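Local coordinates for RidA family protein (Psychrobacter sp. MES7-P7E, PDB 6L8P) that probably hydrolyses reactive enamine and imine intermediates, releasing ammonia, as a trimeric member of the RidA deaminase family, at residues E76-I81 and I139-Y144. The protein carries 1 engineered substitution. Numbering follows the deposited sequence.
Sequences ENIKAI and IESILY
Where Ile-78 meets Ile-139 and Ser-141, no ring or amide plane of either segment enters the interface, and the contact is made by branched aliphatic groups and one hydroxyl. The flat groups are turned elsewhere: the amide of Asn-77 is hydrogen-bonded to Gln-73 and to the carbonyl of Phe-56, while the carboxylate of Glu-140 lies on the far side of the strand. Ile-78 supplies nearly all of the helix side of the contact. Its CG1 stands beside the backbone N (chi1 -67°) and the chain then runs on extended (chi2 173°), which carries CD1 outward to the strand. There the methyl CD1 meets CG2 of Ile-139 at 3.8 Å and lies 3.9 Å from the CB of the same residue; the two isoleucine side chains cross at about a right angle. Ser-141 comes in beside this pair. Its OG faces the fork of Ile-78, 3.6 Å from CD1 and 3.6 Å from CG2, so the hydroxyl meets both branches by van der Waals contact, with no hydrogen bond between the segments. Helix 67-84 here covers one face of the mixed beta-sheet in the chorismate-mutase-like fold of the RidA family, and strand 137-144 runs between strands 47-54 and 92-99. The CA atoms of Ile-78 and Ser-141 are 7.8 Å apart, and the two segments bury 134 Å² in all. One turn earlier on the helix, Val-74 also packs on Ile-139, and Phe-95 of the adjoining strand touches both Ile-139 and Ser-141. On the face of the sheet turned away from the helix, Glu-140 OE1 forms a salt bridge with Lys-94 and a hydrogen bond with Asn-96, both of a second subunit of the trimer, while Ile-142 packs on Tyr-49 of the third.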
loop_
_atom_site.group_PDB
_atom_site.type_symbol
_atom_site.label_atom_id
_atom_site.label_comp_id
_atom_site.label_asym_id
_atom_site.label_seq_id
_atom_site.Cartn_x
_atom_site.Cartn_y
_atom_site.Cartn_z
ATOM N N GLU A 76 19.844 -1.976 -2.237
ATOM C CA GLU A 76 20.823 -2.422 -1.236
ATOM C C GLU A 76 20.241 -2.356 0.178
ATOM O O GLU A 76 20.461 -3.257 1.016
ATOM C CB GLU A 76 22.090 -1.564 -1.334
ATOM C CG GLU A 76 22.836 -1.760 -2.669
ATOM C CD GLU A 76 23.166 -3.243 -2.919
ATOM O OE1 GLU A 76 23.644 -3.914 -1.973
ATOM O OE2 GLU A 76 22.941 -3.747 -4.050
ATOM N N ASN A 77 19.485 -1.281 0.460
ATOM C CA ASN A 77 18.850 -1.120 1.765
ATOM C C ASN A 77 17.812 -2.213 2.043
ATOM O O ASN A 77 17.772 -2.810 3.133
ATOM C CB ASN A 77 18.232 0.282 1.842
ATOM C CG ASN A 77 19.292 1.392 1.804
ATOM O OD1 ASN A 77 20.472 1.116 2.009
ATOM N ND2 ASN A 77 18.863 2.651 1.532
ATOM N N ILE A 78 16.978 -2.516 1.044
ATOM C CA ILE A 78 16.004 -3.587 1.204
ATOM C C ILE A 78 16.701 -4.918 1.403
ATOM O O ILE A 78 16.313 -5.687 2.279
ATOM C CB ILE A 78 15.044 -3.616 0.001
ATOM C CG1 ILE A 78 14.182 -2.341 0.007
ATOM C CG2 ILE A 78 14.142 -4.858 0.068
ATOM C CD1 ILE A 78 13.311 -2.216 -1.268
ATOM N N LYS A 79 17.723 -5.196 0.588
ATOM C CA LYS A 79 18.460 -6.461 0.698
ATOM C C LYS A 79 19.031 -6.635 2.103
ATOM O O LYS A 79 18.923 -7.723 2.702
ATOM C CB LYS A 79 19.560 -6.495 -0.364
ATOM C CG LYS A 79 20.296 -7.814 -0.473
ATOM C CD LYS A 79 20.960 -7.848 -1.850
ATOM C CE LYS A 79 22.370 -8.362 -1.787
ATOM N NZ LYS A 79 22.437 -9.404 -0.747
ATOM N N ALA A 80 19.604 -5.558 2.664
ATOM C CA ALA A 80 20.150 -5.665 4.014
ATOM C C ALA A 80 19.074 -6.064 5.023
ATOM O O ALA A 80 19.325 -6.874 5.936
ATOM C CB ALA A 80 20.806 -4.342 4.428
ATOM N N ILE A 81 17.871 -5.475 4.896
ATOM C CA ILE A 81 16.812 -5.805 5.834
ATOM C C ILE A 81 16.302 -7.223 5.602
ATOM O O ILE A 81 15.986 -7.937 6.562
ATOM C CB ILE A 81 15.687 -4.763 5.730
ATOM C CG1 ILE A 81 16.257 -3.424 6.150
ATOM C CG2 ILE A 81 14.532 -5.162 6.632
ATOM C CD1 ILE A 81 15.381 -2.223 5.785
ATOM N N ILE A 139 10.506 2.493 -1.976
ATOM C CA ILE A 139 9.971 1.163 -2.266
ATOM C C ILE A 139 9.688 0.470 -0.960
ATOM O O ILE A 139 10.556 0.409 -0.086
ATOM C CB ILE A 139 10.942 0.334 -3.129
ATOM C CG1 ILE A 139 11.218 1.074 -4.452
ATOM C CG2 ILE A 139 10.360 -1.086 -3.344
ATOM C CD1 ILE A 139 12.123 0.276 -5.454
ATOM N N GLU A 140 8.457 -0.057 -0.818
ATOM C CA GLU A 140 8.020 -0.885 0.311
ATOM C C GLU A 140 8.005 -2.339 -0.134
ATOM O O GLU A 140 7.790 -2.609 -1.321
ATOM C CB GLU A 140 6.615 -0.542 0.723
ATOM C CG GLU A 140 6.371 0.885 1.041
ATOM C CD GLU A 140 4.895 1.195 0.801
ATOM O OE1 GLU A 140 4.017 0.549 1.452
ATOM O OE2 GLU A 140 4.582 2.073 -0.043
ATOM N N SER A 141 8.165 -3.267 0.812
ATOM C CA SER A 141 8.278 -4.672 0.416
ATOM C C SER A 141 7.528 -5.558 1.390
ATOM O O SER A 141 7.475 -5.272 2.584
ATOM C CB SER A 141 9.731 -5.159 0.431
ATOM O OG SER A 141 10.575 -4.202 -0.148
ATOM N N ILE A 142 6.978 -6.667 0.883
ATOM C CA ILE A 142 6.444 -7.732 1.717
ATOM C C ILE A 142 7.148 -9.003 1.276
ATOM O O ILE A 142 7.229 -9.267 0.067
ATOM C CB ILE A 142 4.918 -7.893 1.573
ATOM C CG1 ILE A 142 4.232 -6.587 2.027
ATOM C CG2 ILE A 142 4.425 -9.108 2.423
ATOM C CD1 ILE A 142 2.672 -6.576 1.820
ATOM N N LEU A 143 7.686 -9.747 2.258
ATOM C CA LEU A 143 8.357 -11.033 2.045
ATOM C C LEU A 143 7.495 -12.174 2.540
ATOM O O LEU A 143 6.747 -12.042 3.521
ATOM C CB LEU A 143 9.686 -11.123 2.822
ATOM C CG LEU A 143 10.887 -10.408 2.223
ATOM C CD1 LEU A 143 10.706 -8.954 1.987
ATOM C CD2 LEU A 143 12.079 -10.633 3.173
ATOM N N TYR A 144 7.678 -13.336 1.903
ATOM C CA TYR A 144 7.258 -14.610 2.478
ATOM C C TYR A 144 8.490 -15.505 2.449
ATOM O O TYR A 144 8.977 -15.867 1.372
ATOM C CB TYR A 144 6.072 -15.196 1.710
ATOM C CG TYR A 144 5.517 -16.417 2.392
ATOM C CD1 TYR A 144 6.056 -17.660 2.146
ATOM C CD2 TYR A 144 4.462 -16.313 3.289
ATOM C CE1 TYR A 144 5.558 -18.790 2.777
ATOM C CE2 TYR A 144 3.957 -17.430 3.921
ATOM C CZ TYR A 144 4.511 -18.664 3.663
ATOM O OH TYR A 144 4.011 -19.782 4.294
#